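DsrH (Allochromatium vinosum, PDB 2HY5) is one of the three subunit types of the six-chain DsrEFH complex and probably takes part in sulfur transfer during the oxidation of stored sulfur. Local coordinates at residues Ile3-Asn8 / Ala28-Glu34; Val7-Phe12 / Asp35-Ala39; Leu21-Thr25 / Ala53-Leu57; Val50-Leu54 / Ile77-Ser81. All coordinates share one frame; numbering follows the deposited sequence.

Contact 1 (Ile3-Asn8 / Ala28-Glu34); sequences ILHTVN and ASVLLFE
His5 and Val30 sit abreast in a parallel ladder, with their CA atoms 4.6 Å apart. Strands 3-7 and 29-32 are the two strands of a beta-alpha-beta unit, and helix 16-23 is the crossover between them. Five backbone hydrogen bonds run the length of the pair, from Ser29 N to Ile3 O at one end to Phe33 N to Val7 O at the other. The bond from His5 N to Ser29 O is nearly straight, at 175°. On the face of His5, Val7, Val30 and Leu32, Val7 CB lies 3.9 Å from Leu32 CD2. Cys20 of helix 16-23 closes over His5, Val7 and Val30. The imidazole of His5 has Ile3 CG2 over the centre of one face and Ala28 CB at its edge, and its ND1 bonds to Trp101. On the opposite face Leu4 CD1 packs on Ser29 CB at 3.8 Å.

Past Val7 the ladder ends, and polar groups and a water join the packing. Phe33 still closes this end. Its chi1 of 71° places CG between the backbone N and the carbonyl carbon and turns the ring back to strand 3-7. There CE1 lies 3.7 Å from Thr6 CB, and Asn8 CB makes a CH-pi contact over one face. An alanine in place of Phe33 would be likely to leave Asn8 CB and Thr6 CB without this cover, and Phe88 without its edge-to-face partner. Glu34 OE2 bonds to Ser19 of the neighbouring DsrE chain. A water donates to Glu34 OE1 at 2.8 Å and to Asn8 O at 2.7 Å.

Contact 2 (Val7-Phe12 / Asp35-Ala39); sequences VNKSPF and DGIYA
Phe12 and Tyr38 both carry CG beside the backbone N, with chi1 of -45° and -64°. The two side chains meet at about a right angle, and Phe12 CE1 comes to 3.9 Å from Tyr38 CB. Pro11 lies between Phe12 and Ala39. Its CG stands over the centre of the Phe12 ring and also touches Ala39 CB at 3.6 Å. A glycine in place of Pro11 would probably open a gap beside Ala39 CB and strip the covered face of the Phe12 ring.

The two segments lie in the connections that follow strands 3-7 and 29-32, at the carboxyl ends of neighbouring parallel strands, and the second has 3-10 geometry at Asp35 and Gly36. Their backbones run close where Gly36 passes Asn8. A CB on Gly36 would stand only 2.3 Å from Val7 O, a clash. Gly36 CA makes a CH...O contact with Lys9 O at 3.4 Å. Ser10 forms an ST turn, in which its OG accepts from Phe12 N at 3.1 Å. The same OG bonds to Asp46 of the neighbouring DsrF chain, and the ring of Tyr38 stacks on Tyr49 of that chain. Both carboxylate oxygens of Asp35 have partners. OD2 forms a salt bridge with Arg69. OD1 accepts from a water at 2.7 Å, and this water in turn accepts from Lys9 NZ at 2.7 Å.

Contact 3 (Leu21-Thr25 / Ala53-Leu57); sequences LKFAT and ALGKL
Leu57 spreads its two methyl branches over the end of helix 16-23, with CD1 and CD2 each about 3.7 Å from Ala24 CB. This is a meeting of two successive beta-alpha-beta units. Segment 21-25 ends the helix that leads to strand 29-32. Segment 53-57 links helix 47-53 to strand 58-62. Leu21 completes the apolar patch. Its side chain slants across that of Leu57, and its CD2 touches Leu57 CD1 at 3.9 Å and Ala53 CB at 3.8 Å. The first torsion of Leu57, -53°, sets CG beside its backbone N, and from there the branches reach Ala24. CD2 is also pressed against the backbone, 3.1 Å from Thr25 O, so the fit is tight here.

Segment 53-57 holds its own shape through Ala53 O, which accepts from both Lys56 N and Leu57 N. The polar part of the contact belongs to Lys56. Its chain bends at chi2 and chi4, which brings the ammonium group back to the carbonyl end of helix 16-23. Its positive charge would probably be favourable near this end of the helix. The other side of this helix end is held by the neighbouring DsrF chain. Lys22 forms a salt bridge with Asp85 of that chain, and Thr25 OG1 bonds to its Asn128. Lys56 reaches the helix end through a water that accepts from NZ at 2.9 Å. This water lies 2.7 Å from Leu21 O and 2.9 Å from Ala24 O.

Contact 4 (Val50-Leu54 / Ile77-Ser81); sequences VTEAL and IPGIS
Val50 points one methyl, CG1, at the ends of two isoleucines. Ile77 CD1 and Ile80 CD1 each lie 3.9 Å from it. The side chain of Ile80 meets Val50 at about a right angle, while that of Ile77 comes across it at a slant. Val50 CG1 is anti to the backbone N, with chi1 at 177°, and this directs it toward the pair. Leu54, one turn on from Val50, divides its branches between the same two residues. CD1 goes to Ile77 CG2 and CD2 to Ile80 CG1, both at 4.2 Å.

Ile77 to Ile80 form a type II beta turn, closed by Ile80 N to Ile77 O, just before strand 81-83. The turn packs on helix 47-53 with its first and last side chains. Leu59 of strand 58-62 lies against both Val50 and Leu54. Gly79 has a positive phi, 118°, that suits the third position of such a turn. A CB on Gly79 would come within 3.0 Å of Leu54 CD1, a clash. That same methyl rests 3.5 Å from Pro78 O. Thr51 OG1 lies 3.8 Å from Ile77 CG2 and makes its hydrogen bond to Glu47 O within the helix.

Contact 1 is the core: fully buried and built on a backbone ladder. Contact 2 continues from the same strand end, shares Val7 and Asn8, and is buried too, but it joins two loops instead of two strands. Contacts 1 and 2 reach the DsrE and DsrF chains, contact 3 DsrF. Contacts 3 and 4 are partly buried and overlap at Ala53 and Leu54: Ala53 packs in contact 3, Leu54 in contact 4. Contact 3 mixes apolar packing with a water-linked lysine, whereas contact 4 is almost wholly aliphatic and touches no other chain. Contact 3 meets contact 1 where Ala24 and Leu57 reach His5, Ala28 and Val30. Ala39 O joins contact 2 to Val50 and Ile77 of contact 4.

Contact 1 (Ile3-Asn8 / Ala28-Glu34)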
loop_
_atom_site.group_PDB
_atom_site.type_symbol
_atom_site.label_atom_id
_atom_site.label_comp_id
_atom_site.label_asym_id
_atom_site.label_seq_id
_atom_site.Cartn_x
_atom_site.Cartn_y
_atom_site.Cartn_z
ATOM N N ILE C 3 -14.611 -21.830 -4.299
ATOM C CA ILE C 3 -13.974 -20.694 -3.641
ATOM C C ILE C 3 -14.377 -19.402 -4.326
ATOM O O ILE C 3 -14.500 -19.351 -5.550
ATOM C CB ILE C 3 -12.429 -20.770 -3.727
ATOM C CG1 ILE C 3 -11.921 -22.021 -3.013
ATOM C CG2 ILE C 3 -11.807 -19.510 -3.125
ATOM C CD1 ILE C 3 -10.425 -22.228 -3.162
ATOM N N LEU C 4 -14.591 -18.361 -3.529
ATOM C CA LEU C 4 -14.881 -17.050 -4.078
ATOM C C LEU C 4 -13.581 -16.289 -3.889
ATOM O O LEU C 4 -13.152 -16.052 -2.757
ATOM C CB LEU C 4 -15.986 -16.317 -3.311
ATOM C CG LEU C 4 -16.038 -14.824 -3.676
ATOM C CD1 LEU C 4 -16.519 -14.657 -5.110
ATOM C CD2 LEU C 4 -16.941 -14.070 -2.710
ATOM N N HIS C 5 -12.939 -15.934 -4.993
ATOM C CA HIS C 5 -11.695 -15.177 -4.930
ATOM C C HIS C 5 -12.050 -13.703 -5.044
ATOM O O HIS C 5 -12.895 -13.326 -5.859
ATOM C CB HIS C 5 -10.787 -15.548 -6.105
ATOM C CG HIS C 5 -10.418 -16.997 -6.154
ATOM N ND1 HIS C 5 -9.307 -17.506 -5.516
ATOM C CD2 HIS C 5 -11.017 -18.052 -6.758
ATOM C CE1 HIS C 5 -9.235 -18.807 -5.725
ATOM N NE2 HIS C 5 -10.263 -19.166 -6.476
ATOM N N THR C 6 -11.421 -12.864 -4.228
ATOM C CA THR C 6 -11.681 -11.434 -4.319
ATOM C C THR C 6 -10.400 -10.743 -4.767
ATOM O O THR C 6 -9.310 -11.060 -4.287
ATOM C CB THR C 6 -12.145 -10.833 -2.969
ATOM O OG1 THR C 6 -11.125 -11.010 -1.978
ATOM C CG2 THR C 6 -13.436 -11.504 -2.499
ATOM N N VAL C 7 -10.536 -9.820 -5.711
ATOM C CA VAL C 7 -9.389 -9.075 -6.234
ATOM C C VAL C 7 -9.733 -7.597 -6.147
ATOM O O VAL C 7 -10.692 -7.147 -6.778
ATOM C CB VAL C 7 -9.104 -9.446 -7.706
ATOM C CG1 VAL C 7 -7.943 -8.617 -8.238
ATOM C CG2 VAL C 7 -8.786 -10.933 -7.813
ATOM N N ASN C 8 -8.953 -6.839 -5.378
ATOM C CA ASN C 8 -9.244 -5.417 -5.214
ATOM C C ASN C 8 -8.215 -4.460 -5.788
ATOM O O ASN C 8 -8.328 -3.255 -5.597
ATOM C CB ASN C 8 -9.431 -5.089 -3.731
ATOM C CG ASN C 8 -8.136 -5.193 -2.945
ATOM O OD1 ASN C 8 -7.975 -4.557 -1.905
ATOM N ND2 ASN C 8 -7.209 -6.009 -3.435
ATOM N N ALA C 28 -14.963 -22.037 -9.887
ATOM C CA ALA C 28 -14.744 -21.012 -8.874
ATOM C C ALA C 28 -15.297 -19.670 -9.335
ATOM O O ALA C 28 -15.565 -19.462 -10.520
ATOM C CB ALA C 28 -13.254 -20.886 -8.573
ATOM N N SER C 29 -15.471 -18.758 -8.387
ATOM C CA SER C 29 -15.973 -17.433 -8.704
ATOM C C SER C 29 -14.919 -16.397 -8.349
ATOM O O SER C 29 -14.128 -16.593 -7.428
ATOM C CB SER C 29 -17.260 -17.148 -7.930
ATOM O OG SER C 29 -18.299 -18.019 -8.339
ATOM N N VAL C 30 -14.909 -15.302 -9.096
ATOM C CA VAL C 30 -13.967 -14.225 -8.858
ATOM C C VAL C 30 -14.735 -12.913 -8.834
ATOM O O VAL C 30 -15.523 -12.623 -9.738
ATOM C CB VAL C 30 -12.892 -14.151 -9.972
ATOM C CG1 VAL C 30 -11.934 -13.009 -9.689
ATOM C CG2 VAL C 30 -12.126 -15.461 -10.059
ATOM N N LEU C 31 -14.520 -12.127 -7.784
ATOM C CA LEU C 31 -15.177 -10.836 -7.662
ATOM C C LEU C 31 -14.149 -9.730 -7.709
ATOM O O LEU C 31 -13.175 -9.730 -6.947
ATOM C CB LEU C 31 -15.957 -10.719 -6.350
ATOM C CG LEU C 31 -16.501 -9.300 -6.111
ATOM C CD1 LEU C 31 -17.615 -8.994 -7.111
ATOM C CD2 LEU C 31 -17.018 -9.172 -4.694
ATOM N N LEU C 32 -14.382 -8.786 -8.606
ATOM C CA LEU C 32 -13.507 -7.642 -8.773
ATOM C C LEU C 32 -14.167 -6.464 -8.073
ATOM O O LEU C 32 -15.309 -6.122 -8.376
ATOM C CB LEU C 32 -13.353 -7.328 -10.258
ATOM C CG LEU C 32 -12.850 -8.480 -11.133
ATOM C CD1 LEU C 32 -12.983 -8.103 -12.613
ATOM C CD2 LEU C 32 -11.402 -8.792 -10.773
ATOM N N PHE C 33 -13.470 -5.862 -7.116
ATOM C CA PHE C 33 -14.031 -4.702 -6.442
ATOM C C PHE C 33 -12.920 -3.690 -6.186
ATOM O O PHE C 33 -11.748 -3.994 -6.398
ATOM C CB PHE C 33 -14.806 -5.100 -5.168
ATOM C CG PHE C 33 -13.952 -5.573 -4.021
ATOM C CD1 PHE C 33 -13.150 -6.704 -4.137
ATOM C CD2 PHE C 33 -14.003 -4.916 -2.795
ATOM C CE1 PHE C 33 -12.417 -7.175 -3.048
ATOM C CE2 PHE C 33 -13.275 -5.379 -1.702
ATOM C CZ PHE C 33 -12.481 -6.511 -1.829
ATOM N N GLU C 34 -13.286 -2.484 -5.770
ATOM C CA GLU C 34 -12.306 -1.424 -5.574
ATOM C C GLU C 34 -11.592 -1.224 -6.912
ATOM O O GLU C 34 -12.237 -1.201 -7.958
ATOM C CB GLU C 34 -11.317 -1.788 -4.457
ATOM C CG GLU C 34 -11.950 -1.745 -3.071
ATOM C CD GLU C 34 -10.962 -2.000 -1.947
ATOM O OE1 GLU C 34 -9.748 -1.800 -2.158
ATOM O OE2 GLU C 34 -11.407 -2.387 -0.845
HETATM O O HOH W 1 -8.027 -0.964 -4.253
#

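Contact 2 (Val7-Phe12 / Asp35-Ala39)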
loop_
_atom_site.group_PDB
_atom_site.type_symbol
_atom_site.label_atom_id
_atom_site.label_comp_id
_atom_site.label_asym_id
_atom_site.label_seq_id
_atom_site.Cartn_x
_atom_site.Cartn_y
_atom_site.Cartn_z
ATOM N N VAL C 7 -10.536 -9.820 -5.711
ATOM C CA VAL C 7 -9.389 -9.075 -6.234
ATOM C C VAL C 7 -9.733 -7.597 -6.147
ATOM O O VAL C 7 -10.692 -7.147 -6.778
ATOM C CB VAL C 7 -9.104 -9.446 -7.706
ATOM C CG1 VAL C 7 -7.943 -8.617 -8.238
ATOM C CG2 VAL C 7 -8.786 -10.933 -7.813
ATOM N N ASN C 8 -8.953 -6.839 -5.378
ATOM C CA ASN C 8 -9.244 -5.417 -5.214
ATOM C C ASN C 8 -8.215 -4.460 -5.788
ATOM O O ASN C 8 -8.328 -3.255 -5.597
ATOM C CB ASN C 8 -9.431 -5.089 -3.731
ATOM C CG ASN C 8 -8.136 -5.193 -2.945
ATOM O OD1 ASN C 8 -7.975 -4.557 -1.905
ATOM N ND2 ASN C 8 -7.209 -6.009 -3.435
ATOM N N LYS C 9 -7.215 -4.992 -6.480
ATOM C CA LYS C 9 -6.163 -4.157 -7.049
ATOM C C LYS C 9 -6.190 -4.127 -8.569
ATOM O O LYS C 9 -6.554 -5.107 -9.215
ATOM C CB LYS C 9 -4.798 -4.651 -6.565
ATOM C CG LYS C 9 -4.207 -3.840 -5.425
ATOM C CD LYS C 9 -5.219 -3.573 -4.330
ATOM C CE LYS C 9 -4.644 -2.687 -3.235
ATOM N NZ LYS C 9 -4.257 -1.331 -3.701
ATOM N N SER C 10 -5.790 -2.989 -9.126
ATOM C CA SER C 10 -5.743 -2.800 -10.568
ATOM C C SER C 10 -4.825 -3.828 -11.222
ATOM O O SER C 10 -3.736 -4.109 -10.719
ATOM C CB SER C 10 -5.235 -1.393 -10.890
ATOM O OG SER C 10 -4.871 -1.285 -12.252
ATOM N N PRO C 11 -5.258 -4.405 -12.353
ATOM C CA PRO C 11 -4.461 -5.401 -13.070
ATOM C C PRO C 11 -3.270 -4.752 -13.770
ATOM O O PRO C 11 -2.359 -5.438 -14.227
ATOM C CB PRO C 11 -5.468 -5.996 -14.050
ATOM C CG PRO C 11 -6.341 -4.825 -14.364
ATOM C CD PRO C 11 -6.572 -4.219 -12.996
ATOM N N PHE C 12 -3.285 -3.426 -13.856
ATOM C CA PHE C 12 -2.198 -2.696 -14.499
ATOM C C PHE C 12 -1.204 -2.242 -13.441
ATOM O O PHE C 12 -0.049 -1.929 -13.739
ATOM C CB PHE C 12 -2.750 -1.477 -15.239
ATOM C CG PHE C 12 -3.977 -1.770 -16.057
ATOM C CD1 PHE C 12 -5.216 -1.266 -15.678
ATOM C CD2 PHE C 12 -3.901 -2.581 -17.184
ATOM C CE1 PHE C 12 -6.364 -1.568 -16.409
ATOM C CE2 PHE C 12 -5.046 -2.890 -17.923
ATOM C CZ PHE C 12 -6.278 -2.383 -17.534
ATOM N N ASP C 35 -10.270 -1.094 -6.889
ATOM C CA ASP C 35 -9.508 -0.886 -8.117
ATOM C C ASP C 35 -9.455 -2.114 -9.034
ATOM O O ASP C 35 -9.021 -2.020 -10.188
ATOM C CB ASP C 35 -8.087 -0.424 -7.776
ATOM C CG ASP C 35 -8.045 1.006 -7.250
ATOM O OD1 ASP C 35 -6.958 1.437 -6.807
ATOM O OD2 ASP C 35 -9.083 1.711 -7.289
ATOM N N GLY C 36 -9.891 -3.265 -8.526
ATOM C CA GLY C 36 -9.892 -4.465 -9.345
ATOM C C GLY C 36 -10.888 -4.342 -10.491
ATOM O O GLY C 36 -10.801 -5.068 -11.487
ATOM N N ILE C 37 -11.837 -3.418 -10.336
ATOM C CA ILE C 37 -12.893 -3.147 -11.322
ATOM C C ILE C 37 -12.383 -2.877 -12.738
ATOM O O ILE C 37 -13.024 -3.240 -13.723
ATOM C CB ILE C 37 -13.744 -1.931 -10.856
ATOM C CG1 ILE C 37 -15.097 -2.417 -10.356
ATOM C CG2 ILE C 37 -13.871 -0.880 -11.956
ATOM C CD1 ILE C 37 -15.005 -3.236 -9.119
ATOM N N TYR C 38 -11.229 -2.234 -12.835
ATOM C CA TYR C 38 -10.677 -1.894 -14.138
ATOM C C TYR C 38 -10.432 -3.112 -15.031
ATOM O O TYR C 38 -10.475 -3.006 -16.255
ATOM C CB TYR C 38 -9.391 -1.092 -13.952
ATOM C CG TYR C 38 -9.629 0.237 -13.266
ATOM C CD1 TYR C 38 -9.063 0.515 -12.021
ATOM C CD2 TYR C 38 -10.412 1.219 -13.867
ATOM C CE1 TYR C 38 -9.270 1.737 -11.394
ATOM C CE2 TYR C 38 -10.623 2.453 -13.251
ATOM C CZ TYR C 38 -10.047 2.704 -12.011
ATOM O OH TYR C 38 -10.226 3.921 -11.391
ATOM N N ALA C 39 -10.183 -4.261 -14.417
ATOM C CA ALA C 39 -9.945 -5.480 -15.178
ATOM C C ALA C 39 -11.205 -5.954 -15.906
ATOM O O ALA C 39 -11.120 -6.699 -16.874
ATOM C CB ALA C 39 -9.437 -6.581 -14.251
HETATM O O HOH W 2 -6.050 0.578 -4.360
#

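Contact 3 (Leu21-Thr25 / Ala53-Leu57)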
loop_
_atom_site.group_PDB
_atom_site.type_symbol
_atom_site.label_atom_id
_atom_site.label_comp_id
_atom_site.label_asym_id
_atom_site.label_seq_id
_atom_site.Cartn_x
_atom_site.Cartn_y
_atom_site.Cartn_z
ATOM N N LEU C 21 -6.199 -15.602 -11.440
ATOM C CA LEU C 21 -6.647 -16.334 -12.619
ATOM C C LEU C 21 -5.836 -17.596 -12.882
ATOM O O LEU C 21 -6.326 -18.533 -13.514
ATOM C CB LEU C 21 -6.616 -15.420 -13.849
ATOM C CG LEU C 21 -7.550 -14.205 -13.786
ATOM C CD1 LEU C 21 -7.499 -13.459 -15.109
ATOM C CD2 LEU C 21 -8.977 -14.652 -13.487
ATOM N N LYS C 22 -4.598 -17.622 -12.398
ATOM C CA LYS C 22 -3.742 -18.787 -12.583
ATOM C C LYS C 22 -4.107 -19.927 -11.634
ATOM O O LYS C 22 -4.074 -21.100 -12.018
ATOM C CB LYS C 22 -2.272 -18.417 -12.361
ATOM C CG LYS C 22 -1.355 -19.630 -12.315
ATOM C CD LYS C 22 0.104 -19.249 -12.144
ATOM C CE LYS C 22 0.970 -20.498 -12.028
ATOM N NZ LYS C 22 2.423 -20.190 -11.926
ATOM N N PHE C 23 -4.468 -19.588 -10.401
ATOM C CA PHE C 23 -4.784 -20.614 -9.414
ATOM C C PHE C 23 -6.259 -20.950 -9.222
ATOM O O PHE C 23 -6.582 -21.991 -8.654
ATOM C CB PHE C 23 -4.157 -20.247 -8.065
ATOM C CG PHE C 23 -2.653 -20.223 -8.085
ATOM C CD1 PHE C 23 -1.960 -19.026 -8.226
ATOM C CD2 PHE C 23 -1.930 -21.405 -7.986
ATOM C CE1 PHE C 23 -0.571 -19.010 -8.280
ATOM C CE2 PHE C 23 -0.541 -21.400 -8.039
ATOM C CZ PHE C 23 0.141 -20.201 -8.182
ATOM N N ALA C 24 -7.154 -20.084 -9.684
ATOM C CA ALA C 24 -8.585 -20.350 -9.553
ATOM C C ALA C 24 -8.913 -21.560 -10.419
ATOM O O ALA C 24 -8.437 -21.661 -11.548
ATOM C CB ALA C 24 -9.390 -19.145 -10.015
ATOM N N THR C 25 -9.722 -22.475 -9.898
ATOM C CA THR C 25 -10.074 -23.673 -10.654
ATOM C C THR C 25 -11.490 -23.653 -11.210
ATOM O O THR C 25 -12.323 -22.841 -10.803
ATOM C CB THR C 25 -9.896 -24.942 -9.794
ATOM O OG1 THR C 25 -10.687 -24.837 -8.607
ATOM C CG2 THR C 25 -8.437 -25.117 -9.409
ATOM N N ALA C 53 -10.597 -16.420 -19.064
ATOM C CA ALA C 53 -10.988 -16.891 -17.738
ATOM C C ALA C 53 -12.480 -17.201 -17.662
ATOM O O ALA C 53 -12.897 -18.124 -16.958
ATOM C CB ALA C 53 -10.614 -15.853 -16.684
ATOM N N LEU C 54 -13.285 -16.428 -18.385
ATOM C CA LEU C 54 -14.729 -16.634 -18.402
ATOM C C LEU C 54 -15.059 -18.045 -18.867
ATOM O O LEU C 54 -16.158 -18.548 -18.633
ATOM C CB LEU C 54 -15.398 -15.614 -19.326
ATOM C CG LEU C 54 -15.492 -14.187 -18.787
ATOM C CD1 LEU C 54 -15.967 -13.246 -19.883
ATOM C CD2 LEU C 54 -16.447 -14.163 -17.601
ATOM N N GLY C 55 -14.095 -18.679 -19.525
ATOM C CA GLY C 55 -14.294 -20.028 -20.019
ATOM C C GLY C 55 -14.399 -21.085 -18.934
ATOM O O GLY C 55 -14.994 -22.137 -19.154
ATOM N N LYS C 56 -13.829 -20.825 -17.761
ATOM C CA LYS C 56 -13.903 -21.810 -16.686
ATOM C C LYS C 56 -14.319 -21.242 -15.336
ATOM O O LYS C 56 -14.648 -21.992 -14.420
ATOM C CB LYS C 56 -12.565 -22.551 -16.543
ATOM C CG LYS C 56 -11.466 -21.824 -15.768
ATOM C CD LYS C 56 -10.997 -20.553 -16.453
ATOM C CE LYS C 56 -9.556 -20.231 -16.069
ATOM N NZ LYS C 56 -9.321 -20.269 -14.597
ATOM N N LEU C 57 -14.314 -19.919 -15.217
ATOM C CA LEU C 57 -14.682 -19.261 -13.966
ATOM C C LEU C 57 -15.897 -18.360 -14.140
ATOM O O LEU C 57 -16.212 -17.942 -15.251
ATOM C CB LEU C 57 -13.526 -18.388 -13.470
ATOM C CG LEU C 57 -12.131 -18.995 -13.320
ATOM C CD1 LEU C 57 -11.147 -17.879 -12.984
ATOM C CD2 LEU C 57 -12.135 -20.071 -12.238
HETATM O O HOH W 3 -6.682 -21.182 -13.782
#

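Contact 4 (Val50-Leu54 / Ile77-Ser81)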
loop_
_atom_site.group_PDB
_atom_site.type_symbol
_atom_site.label_atom_id
_atom_site.label_comp_id
_atom_site.label_asym_id
_atom_site.label_seq_id
_atom_site.Cartn_x
_atom_site.Cartn_y
_atom_site.Cartn_z
ATOM N N VAL C 50 -8.805 -12.002 -19.426
ATOM C CA VAL C 50 -10.023 -12.030 -18.629
ATOM C C VAL C 50 -11.091 -12.828 -19.376
ATOM O O VAL C 50 -11.778 -13.658 -18.785
ATOM C CB VAL C 50 -10.535 -10.605 -18.341
ATOM C CG1 VAL C 50 -11.853 -10.668 -17.572
ATOM C CG2 VAL C 50 -9.494 -9.846 -17.527
ATOM N N THR C 51 -11.210 -12.588 -20.677
ATOM C CA THR C 51 -12.189 -13.296 -21.494
ATOM C C THR C 51 -11.915 -14.796 -21.452
ATOM O O THR C 51 -12.839 -15.603 -21.356
ATOM C CB THR C 51 -12.155 -12.807 -22.954
ATOM O OG1 THR C 51 -12.486 -11.411 -22.994
ATOM C CG2 THR C 51 -13.154 -13.584 -23.802
ATOM N N GLU C 52 -10.640 -15.168 -21.521
ATOM C CA GLU C 52 -10.265 -16.574 -21.466
ATOM C C GLU C 52 -10.720 -17.186 -20.143
ATOM O O GLU C 52 -11.178 -18.325 -20.104
ATOM C CB GLU C 52 -8.748 -16.727 -21.610
ATOM C CG GLU C 52 -8.298 -17.230 -22.972
ATOM C CD GLU C 52 -8.704 -18.671 -23.227
ATOM O OE1 GLU C 52 -9.919 -18.960 -23.242
ATOM O OE2 GLU C 52 -7.803 -19.518 -23.412
ATOM N N ALA C 53 -10.597 -16.420 -19.064
ATOM C CA ALA C 53 -10.988 -16.891 -17.738
ATOM C C ALA C 53 -12.480 -17.201 -17.662
ATOM O O ALA C 53 -12.897 -18.124 -16.958
ATOM C CB ALA C 53 -10.614 -15.853 -16.684
ATOM N N LEU C 54 -13.285 -16.428 -18.385
ATOM C CA LEU C 54 -14.729 -16.634 -18.402
ATOM C C LEU C 54 -15.059 -18.045 -18.867
ATOM O O LEU C 54 -16.158 -18.548 -18.633
ATOM C CB LEU C 54 -15.398 -15.614 -19.326
ATOM C CG LEU C 54 -15.492 -14.187 -18.787
ATOM C CD1 LEU C 54 -15.967 -13.246 -19.883
ATOM C CD2 LEU C 54 -16.447 -14.163 -17.601
ATOM N N ILE C 77 -16.886 -6.263 -19.880
ATOM C CA ILE C 77 -16.700 -7.358 -20.823
ATOM C C ILE C 77 -17.919 -8.262 -20.670
ATOM O O ILE C 77 -18.243 -8.692 -19.562
ATOM C CB ILE C 77 -15.437 -8.174 -20.483
ATOM C CG1 ILE C 77 -14.195 -7.289 -20.618
ATOM C CG2 ILE C 77 -15.336 -9.392 -21.399
ATOM C CD1 ILE C 77 -12.932 -7.923 -20.055
ATOM N N PRO C 78 -18.623 -8.545 -21.778
ATOM C CA PRO C 78 -19.808 -9.406 -21.719
ATOM C C PRO C 78 -19.501 -10.735 -21.041
ATOM O O PRO C 78 -18.549 -11.425 -21.409
ATOM C CB PRO C 78 -20.179 -9.575 -23.189
ATOM C CG PRO C 78 -19.782 -8.253 -23.774
ATOM C CD PRO C 78 -18.426 -8.019 -23.141
ATOM N N GLY C 79 -20.305 -11.095 -20.048
ATOM C CA GLY C 79 -20.075 -12.344 -19.344
ATOM C C GLY C 79 -19.787 -12.114 -17.877
ATOM O O GLY C 79 -20.032 -12.984 -17.040
ATOM N N ILE C 80 -19.243 -10.942 -17.566
ATOM C CA ILE C 80 -18.949 -10.592 -16.182
ATOM C C ILE C 80 -20.231 -10.004 -15.601
ATOM O O ILE C 80 -20.741 -9.005 -16.098
ATOM C CB ILE C 80 -17.831 -9.539 -16.094
ATOM C CG1 ILE C 80 -16.562 -10.083 -16.749
ATOM C CG2 ILE C 80 -17.556 -9.194 -14.634
ATOM C CD1 ILE C 80 -15.380 -9.140 -16.676
ATOM N N SER C 81 -20.750 -10.636 -14.553
ATOM C CA SER C 81 -21.983 -10.188 -13.918
ATOM C C SER C 81 -21.721 -9.037 -12.963
ATOM O O SER C 81 -20.815 -9.112 -12.141
ATOM C CB SER C 81 -22.616 -11.337 -13.130
ATOM O OG SER C 81 -22.918 -12.437 -13.966
#